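Local coordinates for protein probable hydrolase (PDB 7AL6) that is of unknown function but adopts the alpha/beta hydrolase fold and is probably a hydrolase, possibly a lipolytic one, at residues G62-L76 and W199-L211. Numbering follows the deposited sequence.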
ATOM      1  N   GLY A  62       7.223  -0.177  12.799  1.00 27.69           N
ATOM      2  CA  GLY A  62       6.105  -0.225  13.751  1.00 24.74           C
ATOM      3  C   GLY A  62       6.462   0.343  15.112  1.00 24.68           C
ATOM      4  O   GLY A  62       5.682   0.183  16.002  1.00 28.81           O
ATOM      5  N   HIS A  63       7.608   0.993  15.252  1.00 27.52           N
ATOM      6  CA  HIS A  63       8.099   1.578  16.518  1.00 20.43           C
ATOM      7  C   HIS A  63       8.486   3.044  16.314  1.00 23.43           C
ATOM      8  O   HIS A  63       8.741   3.421  15.209  1.00 19.80           O
ATOM      9  CB  HIS A  63       9.326   0.838  17.052  1.00 24.48           C
ATOM     10  CG  HIS A  63       9.130  -0.581  17.452  1.00 21.23           C
ATOM     11  ND1 HIS A  63       8.936  -1.573  16.562  1.00 19.86           N
ATOM     12  CD2 HIS A  63       9.179  -1.177  18.652  1.00 26.34           C
ATOM     13  CE1 HIS A  63       8.831  -2.706  17.186  1.00 24.98           C
ATOM     14  NE2 HIS A  63       8.976  -2.493  18.452  1.00 22.22           N
ATOM     15  N   GLY A  64       8.471   3.828  17.379  1.00 20.26           N
ATOM     16  CA  GLY A  64       8.930   5.219  17.354  1.00 25.04           C
ATOM     17  C   GLY A  64       8.255   5.998  16.250  1.00 24.90           C
ATOM     18  O   GLY A  64       7.050   6.030  16.177  1.00 22.60           O
ATOM     19  N   HIS A  65       9.056   6.576  15.390  1.00 22.17           N
ATOM     20  CA  HIS A  65       8.526   7.342  14.252  1.00 22.15           C
ATOM     21  C   HIS A  65       8.689   6.627  12.904  1.00 27.29           C
ATOM     22  O   HIS A  65       8.421   7.229  11.845  1.00 23.34           O
ATOM     23  CB  HIS A  65       9.185   8.731  14.231  1.00 25.51           C
ATOM     24  CG  HIS A  65       8.746   9.604  15.378  1.00 25.24           C
ATOM     25  ND1 HIS A  65       9.384  10.774  15.727  1.00 29.95           N
ATOM     26  CD2 HIS A  65       7.745   9.441  16.277  1.00 21.62           C
ATOM     27  CE1 HIS A  65       8.780  11.301  16.781  1.00 28.66           C
ATOM     28  NE2 HIS A  65       7.785  10.508  17.137  1.00 25.74           N
ATOM     29  N   SER A  66       9.095   5.357  12.906  1.00 24.93           N
ATOM     30  CA  SER A  66       9.225   4.620  11.653  1.00 24.78           C
ATOM     31  C   SER A  66       7.842   4.224  11.149  1.00 20.73           C
ATOM     32  O   SER A  66       6.917   4.020  11.923  1.00 23.17           O
ATOM     33  CB  SER A  66      10.110   3.367  11.838  1.00 17.38           C
ATOM     34  OG  SER A  66      11.484   3.737  11.767  1.00 22.18           O
ATOM     35  N   ALA A  67       7.727   4.034   9.848  1.00 25.19           N
ATOM     36  CA  ALA A  67       6.451   3.586   9.323  1.00 20.59           C
ATOM     37  C   ALA A  67       6.097   2.206   9.855  1.00 24.05           C
ATOM     38  O   ALA A  67       6.970   1.402  10.189  1.00 23.96           O
ATOM     39  CB  ALA A  67       6.507   3.567   7.799  1.00 25.22           C
ATOM     40  N   HIS A  68       4.794   1.947   9.943  1.00 24.06           N
ATOM     41  CA  HIS A  68       4.278   0.593  10.035  1.00 25.52           C
ATOM     42  C   HIS A  68       4.493  -0.138   8.711  1.00 25.08           C
ATOM     43  O   HIS A  68       4.482   0.459   7.636  1.00 30.80           O
ATOM     44  CB  HIS A  68       2.781   0.594  10.367  1.00 24.30           C
ATOM     45  CG  HIS A  68       2.444   1.289  11.631  1.00 34.78           C
ATOM     46  ND1 HIS A  68       3.075   1.006  12.823  1.00 32.69           N
ATOM     47  CD2 HIS A  68       1.579   2.299  11.886  1.00 32.75           C
ATOM     48  CE1 HIS A  68       2.596   1.795  13.764  1.00 37.69           C
ATOM     49  NE2 HIS A  68       1.692   2.589  13.220  1.00 33.20           N
ATOM     50  N   ARG A  69       4.693  -1.443   8.799  1.00 27.39           N
ATOM     51  CA  ARG A  69       4.822  -2.258   7.598  1.00 27.61           C
ATOM     52  C   ARG A  69       3.517  -2.262   6.805  1.00 28.77           C
ATOM     53  O   ARG A  69       2.430  -2.086   7.360  1.00 24.96           O
ATOM     54  CB  ARG A  69       5.169  -3.703   7.961  1.00 26.45           C
ATOM     55  CG  ARG A  69       6.508  -3.898   8.702  1.00 28.06           C
ATOM     56  CD  ARG A  69       6.957  -5.368   8.609  1.00 29.22           C
ATOM     57  NE  ARG A  69       8.142  -5.631   9.407  1.00 27.81           N
ATOM     58  CZ  ARG A  69       9.348  -5.152   9.118  1.00 27.40           C
ATOM     59  NH1 ARG A  69       9.526  -4.411   8.045  1.00 27.20           N
ATOM     60  NH2 ARG A  69      10.377  -5.433   9.901  1.00 27.53           N
ATOM     61  N   ALA A  70       3.633  -2.509   5.504  1.00 27.41           N
ATOM     62  CA  ALA A  70       2.457  -2.639   4.649  1.00 32.21           C
ATOM     63  C   ALA A  70       1.563  -3.791   5.106  1.00 38.17           C
ATOM     64  O   ALA A  70       1.956  -4.662   5.897  1.00 31.00           O
ATOM     65  CB  ALA A  70       2.877  -2.842   3.192  1.00 33.38           C
ATOM     66  N   GLU A  71       0.327  -3.773   4.602  1.00 34.06           N
ATOM     67  CA  GLU A  71      -0.671  -4.777   4.961  1.00 33.31           C
ATOM     68  C   GLU A  71      -0.153  -6.191   4.712  1.00 26.54           C
ATOM     69  O   GLU A  71       0.459  -6.458   3.673  1.00 29.65           O
ATOM     70  CB  GLU A  71      -1.916  -4.578   4.093  1.00 46.37           C
ATOM     71  CG  GLU A  71      -2.618  -3.273   4.249  1.00 65.38           C
ATOM     72  CD  GLU A  71      -3.809  -3.391   5.169  1.00 72.49           C
ATOM     73  OE1 GLU A  71      -4.820  -2.699   4.916  1.00 92.94           O
ATOM     74  OE2 GLU A  71      -3.737  -4.181   6.138  1.00 67.44           O
ATOM     75  N   GLY A  72      -0.466  -7.105   5.620  1.00 29.34           N
ATOM     76  CA  GLY A  72      -0.076  -8.497   5.509  1.00 31.18           C
ATOM     77  C   GLY A  72       1.378  -8.825   5.822  1.00 33.61           C
ATOM     78  O   GLY A  72       1.695 -10.003   5.973  1.00 29.15           O
ATOM     79  N   ALA A  73       2.270  -7.838   5.923  1.00 28.11           N
ATOM     80  CA  ALA A  73       3.663  -8.113   6.257  1.00 24.28           C
ATOM     81  C   ALA A  73       3.805  -8.475   7.734  1.00 31.87           C
ATOM     82  O   ALA A  73       3.027  -8.039   8.573  1.00 32.82           O
ATOM     83  CB  ALA A  73       4.545  -6.921   5.924  1.00 25.84           C
ATOM     84  N   SER A  74       4.803  -9.285   8.031  1.00 29.37           N
ATOM     85  CA  SER A  74       5.084  -9.845   9.368  1.00 26.84           C
ATOM     86  C   SER A  74       6.130  -9.037  10.147  1.00 23.57           C
ATOM     87  O   SER A  74       6.828  -8.271   9.554  1.00 27.83           O
ATOM     88  CB  SER A  74       5.498 -11.257   9.168  1.00 34.12           C
ATOM     89  OG  SER A  74       6.718 -11.333   8.479  1.00 28.29           O
ATOM     90  N   TYR A  75       6.206  -9.214  11.456  1.00 22.10           N
ATOM     91  CA  TYR A  75       7.219  -8.561  12.315  1.00 24.04           C
ATOM     92  C   TYR A  75       8.059  -9.663  12.975  1.00 29.65           C
ATOM     93  O   TYR A  75       8.110  -9.740  14.165  1.00 25.19           O
ATOM     94  CB  TYR A  75       6.601  -7.625  13.349  1.00 21.95           C
ATOM     95  CG  TYR A  75       6.065  -6.309  12.848  1.00 29.86           C
ATOM     96  CD1 TYR A  75       4.771  -6.198  12.381  1.00 26.83           C
ATOM     97  CD2 TYR A  75       6.810  -5.153  12.925  1.00 26.27           C
ATOM     98  CE1 TYR A  75       4.246  -4.993  11.960  1.00 27.18           C
ATOM     99  CE2 TYR A  75       6.305  -3.939  12.502  1.00 27.13           C
ATOM    100  CZ  TYR A  75       5.018  -3.857  12.020  1.00 27.56           C
ATOM    101  OH  TYR A  75       4.511  -2.684  11.600  1.00 28.50           O
ATOM    102  N   LEU A  76       8.671 -10.516  12.167  1.00 28.75           N
ATOM    103  CA  LEU A  76       9.556 -11.607  12.642  1.00 29.83           C
ATOM    104  C   LEU A  76      10.979 -11.070  12.782  1.00 28.88           C
ATOM    105  O   LEU A  76      11.290 -10.060  12.188  1.00 24.79           O
ATOM    106  CB  LEU A  76       9.450 -12.804  11.709  1.00 30.87           C
ATOM    107  CG  LEU A  76       8.024 -13.282  11.480  1.00 25.15           C
ATOM    108  CD1 LEU A  76       7.986 -14.511  10.615  1.00 33.12           C
ATOM    109  CD2 LEU A  76       7.311 -13.515  12.783  1.00 29.21           C
ATOM    110  N   TRP A 199       0.422   5.051  22.977  1.00 34.56           N
ATOM    111  CA  TRP A 199       1.805   4.609  22.694  1.00 37.44           C
ATOM    112  C   TRP A 199       1.738   4.081  21.253  1.00 35.16           C
ATOM    113  O   TRP A 199       1.061   3.090  21.051  1.00 30.92           O
ATOM    114  CB  TRP A 199       2.284   3.569  23.720  1.00 31.45           C
ATOM    115  CG  TRP A 199       2.775   4.165  25.001  1.00 24.93           C
ATOM    116  CD1 TRP A 199       2.053   4.423  26.122  1.00 30.41           C
ATOM    117  CD2 TRP A 199       4.099   4.622  25.280  1.00 28.33           C
ATOM    118  NE1 TRP A 199       2.832   5.005  27.071  1.00 30.90           N
ATOM    119  CE2 TRP A 199       4.094   5.139  26.584  1.00 28.28           C
ATOM    120  CE3 TRP A 199       5.289   4.634  24.560  1.00 27.30           C
ATOM    121  CZ2 TRP A 199       5.234   5.653  27.182  1.00 29.08           C
ATOM    122  CZ3 TRP A 199       6.415   5.148  25.150  1.00 28.52           C
ATOM    123  CH2 TRP A 199       6.387   5.646  26.444  1.00 32.53           C
ATOM    124  N   ARG A 200       2.392   4.734  20.294  1.00 26.03           N
ATOM    125  CA  ARG A 200       2.292   4.372  18.863  1.00 31.46           C
ATOM    126  C   ARG A 200       2.781   2.943  18.702  1.00 30.35           C
ATOM    127  O   ARG A 200       3.873   2.654  19.099  1.00 30.46           O
ATOM    128  CB  ARG A 200       3.096   5.336  17.997  1.00 31.05           C
ATOM    129  CG  ARG A 200       3.073   5.003  16.517  1.00 27.17           C
ATOM    130  CD  ARG A 200       3.587   6.102  15.613  1.00 25.43           C
ATOM    131  NE  ARG A 200       3.485   5.673  14.241  1.00 29.56           N
ATOM    132  CZ  ARG A 200       4.335   4.858  13.653  1.00 33.60           C
ATOM    133  NH1 ARG A 200       5.384   4.417  14.312  1.00 26.05           N
ATOM    134  NH2 ARG A 200       4.147   4.504  12.402  1.00 27.66           N
ATOM    135  N   THR A 201       2.015   2.117  18.030  1.00 32.72           N
ATOM    136  CA  THR A 201       2.388   0.718  17.922  1.00 34.28           C
ATOM    137  C   THR A 201       1.539   0.048  16.843  1.00 40.43           C
ATOM    138  O   THR A 201       0.554   0.606  16.348  1.00 37.11           O
ATOM    139  CB  THR A 201       2.218   0.017  19.279  1.00 39.41           C
ATOM    140  OG1 THR A 201       2.926  -1.224  19.278  1.00 40.30           O
ATOM    141  CG2 THR A 201       0.743  -0.237  19.573  1.00 41.06           C
ATOM    142  N   ASP A 202       1.998  -1.111  16.414  1.00 41.05           N
ATOM    143  CA  ASP A 202       1.296  -1.921  15.433  1.00 35.28           C
ATOM    144  C   ASP A 202       0.759  -3.126  16.185  1.00 39.00           C
ATOM    145  O   ASP A 202       1.509  -3.805  16.902  1.00 35.37           O
ATOM    146  CB  ASP A 202       2.235  -2.304  14.304  1.00 33.56           C
ATOM    147  CG  ASP A 202       1.524  -2.825  13.086  1.00 32.15           C
ATOM    148  OD1 ASP A 202       0.594  -3.682  13.201  1.00 34.07           O
ATOM    149  OD2 ASP A 202       1.962  -2.411  11.979  1.00 28.62           O
ATOM    150  N   ALA A 203      -0.550  -3.339  16.089  1.00 36.44           N
ATOM    151  CA  ALA A 203      -1.151  -4.472  16.771  1.00 42.27           C
ATOM    152  C   ALA A 203      -0.547  -5.793  16.316  1.00 39.58           C
ATOM    153  O   ALA A 203      -0.593  -6.772  17.058  1.00 36.99           O
ATOM    154  CB  ALA A 203      -2.658  -4.477  16.535  1.00 47.20           C
ATOM    155  N   ARG A 204       0.019  -5.853  15.113  1.00 35.26           N
ATOM    156  CA  ARG A 204       0.644  -7.094  14.686  1.00 36.40           C
ATOM    157  C   ARG A 204       1.822  -7.460  15.579  1.00 36.05           C
ATOM    158  O   ARG A 204       2.228  -8.624  15.598  1.00 35.10           O
ATOM    159  CB  ARG A 204       1.100  -6.986  13.225  1.00 38.22           C
ATOM    160  CG  ARG A 204      -0.059  -6.929  12.220  1.00 37.77           C
ATOM    161  CD  ARG A 204       0.498  -6.741  10.820  1.00 44.93           C
ATOM    162  NE  ARG A 204       0.737  -5.330  10.555  1.00 35.24           N
ATOM    163  CZ  ARG A 204       1.128  -4.840   9.389  1.00 35.72           C
ATOM    164  NH1 ARG A 204       1.351  -5.652   8.360  1.00 34.56           N
ATOM    165  NH2 ARG A 204       1.309  -3.533   9.262  1.00 36.10           N
ATOM    166  N   LEU A 205       2.400  -6.479  16.280  1.00 30.67           N
ATOM    167  CA  LEU A 205       3.533  -6.747  17.142  1.00 35.77           C
ATOM    168  C   LEU A 205       3.165  -7.695  18.277  1.00 38.17           C
ATOM    169  O   LEU A 205       4.070  -8.219  18.931  1.00 36.50           O
ATOM    170  CB  LEU A 205       4.075  -5.442  17.740  1.00 33.74           C
ATOM    171  CG  LEU A 205       4.821  -4.587  16.709  1.00 32.97           C
ATOM    172  CD1 LEU A 205       5.118  -3.214  17.185  1.00 33.12           C
ATOM    173  CD2 LEU A 205       6.126  -5.275  16.292  1.00 31.25           C
ATOM    174  N   THR A 206       1.861  -7.887  18.555  1.00 32.67           N
ATOM    175  CA  THR A 206       1.411  -8.809  19.603  1.00 41.70           C
ATOM    176  C   THR A 206       1.253 -10.239  19.108  1.00 42.48           C
ATOM    177  O   THR A 206       0.987 -11.126  19.918  1.00 39.79           O
ATOM    178  CB  THR A 206       0.049  -8.373  20.216  1.00 37.20           C
ATOM    179  OG1 THR A 206      -1.022  -8.507  19.253  1.00 45.66           O
ATOM    180  CG2 THR A 206       0.099  -6.975  20.671  1.00 44.09           C
ATOM    181  N   LEU A 207       1.336 -10.474  17.802  1.00 38.10           N
ATOM    182  CA  LEU A 207       1.073 -11.797  17.279  1.00 40.90           C
ATOM    183  C   LEU A 207       2.191 -12.740  17.713  1.00 44.21           C
ATOM    184  O   LEU A 207       3.340 -12.321  17.867  1.00 39.45           O
ATOM    185  CB  LEU A 207       0.998 -11.778  15.768  1.00 36.92           C
ATOM    186  CG  LEU A 207      -0.220 -11.067  15.161  1.00 49.32           C
ATOM    187  CD1 LEU A 207       0.056 -10.794  13.675  1.00 39.87           C
ATOM    188  CD2 LEU A 207      -1.491 -11.887  15.326  1.00 43.26           C
ATOM    189  N   PRO A 208       1.884 -14.008  17.931  1.00 38.73           N
ATOM    190  CA  PRO A 208       2.958 -14.984  18.169  1.00 45.98           C
ATOM    191  C   PRO A 208       3.570 -15.429  16.854  1.00 35.39           C
ATOM    192  O   PRO A 208       2.921 -15.421  15.815  1.00 41.86           O
ATOM    193  CB  PRO A 208       2.243 -16.137  18.879  1.00 39.70           C
ATOM    194  CG  PRO A 208       0.839 -16.091  18.382  1.00 41.83           C
ATOM    195  CD  PRO A 208       0.548 -14.602  18.051  1.00 40.86           C
ATOM    196  N   SER A 209       4.843 -15.808  16.906  1.00 39.61           N
ATOM    197  CA  SER A 209       5.510 -16.244  15.695  1.00 37.51           C
ATOM    198  C   SER A 209       4.859 -17.519  15.169  1.00 32.57           C
ATOM    199  O   SER A 209       4.421 -18.374  15.951  1.00 35.40           O
ATOM    200  CB  SER A 209       7.002 -16.480  15.946  1.00 36.73           C
ATOM    201  OG  SER A 209       7.596 -16.946  14.740  1.00 45.83           O
ATOM    202  N   PRO A 210       4.744 -17.675  13.851  1.00 34.77           N
ATOM    203  CA  PRO A 210       4.262 -18.952  13.337  1.00 29.65           C
ATOM    204  C   PRO A 210       5.299 -20.068  13.417  1.00 37.15           C
ATOM    205  O   PRO A 210       4.938 -21.242  13.246  1.00 32.14           O
ATOM    206  CB  PRO A 210       3.928 -18.634  11.882  1.00 34.88           C
ATOM    207  CG  PRO A 210       4.862 -17.500  11.538  1.00 36.25           C
ATOM    208  CD  PRO A 210       5.052 -16.710  12.770  1.00 32.68           C
ATOM    209  N   LEU A 211       6.572 -19.724  13.457  1.00 34.25           N
ATOM    210  CA  LEU A 211       7.654 -20.721  13.540  1.00 35.00           C
ATOM    211  C   LEU A 211       8.752 -20.171  14.432  1.00 37.57           C
ATOM    212  O   LEU A 211       9.522 -19.373  13.954  1.00 42.04           O
ATOM    213  CB  LEU A 211       8.199 -21.022  12.149  1.00 38.31           C
ATOM    214  CG  LEU A 211       9.265 -22.109  12.103  1.00 40.27           C
ATOM    215  CD1 LEU A 211       8.721 -23.432  12.595  1.00 35.73           C
ATOM    216  CD2 LEU A 211       9.820 -22.256  10.715  1.00 39.33           C
TER
HETATM  217  O   HOH W   1       5.307  -0.220  18.929  1.00 36.95           O
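G62 and D202 bring their CA atoms within 5.4 Å where two irregular loops meet, one following core strand 53-58, the other running through a 3-10 turn (203-206) toward helix 215-223. Two arginines of 199-211 donate to backbone carbonyls of 62-76. R204, bent at chi3 (-85°), turns its guanidinium across the A70-A73 type II turn: NH1 gives a nearly straight 2.7 Å bond to A70 O and a weak one to A73 O, while NH2 meets R69 O at 2.6 Å from above the carbonyl plane. Its NE and NH2 also grip D202 side-on, one carboxylate oxygen each; D202 OD1 further closes an Asx turn by accepting a hydrogen bond from R204 N. Y75 OH donates to D202 OD2 (2.6 Å) from above the carboxylate plane and accepts a hydrogen bond from R69 N, while L205 lies over one ring face, its CD2 3.4 Å from Y75 CD2. R200 extends fully into the H63-S66 type II' turn, bonding through NH1 to G64 O (3.0 Å) and weakly to S66 O, its guanidinium stacked on the H68 ring with planes 14° apart; NH2 also salt-bridges E16 of a neighbouring subunit. The contact probably ties a cap, inserted between strands 119-125 and 229-234, to the core. R69 O, A70 O and D202 OD1 fix R204's rotation in its guanidinium plane; two hydrogen bonds to each D202 oxygen would favour the ionised carboxylate.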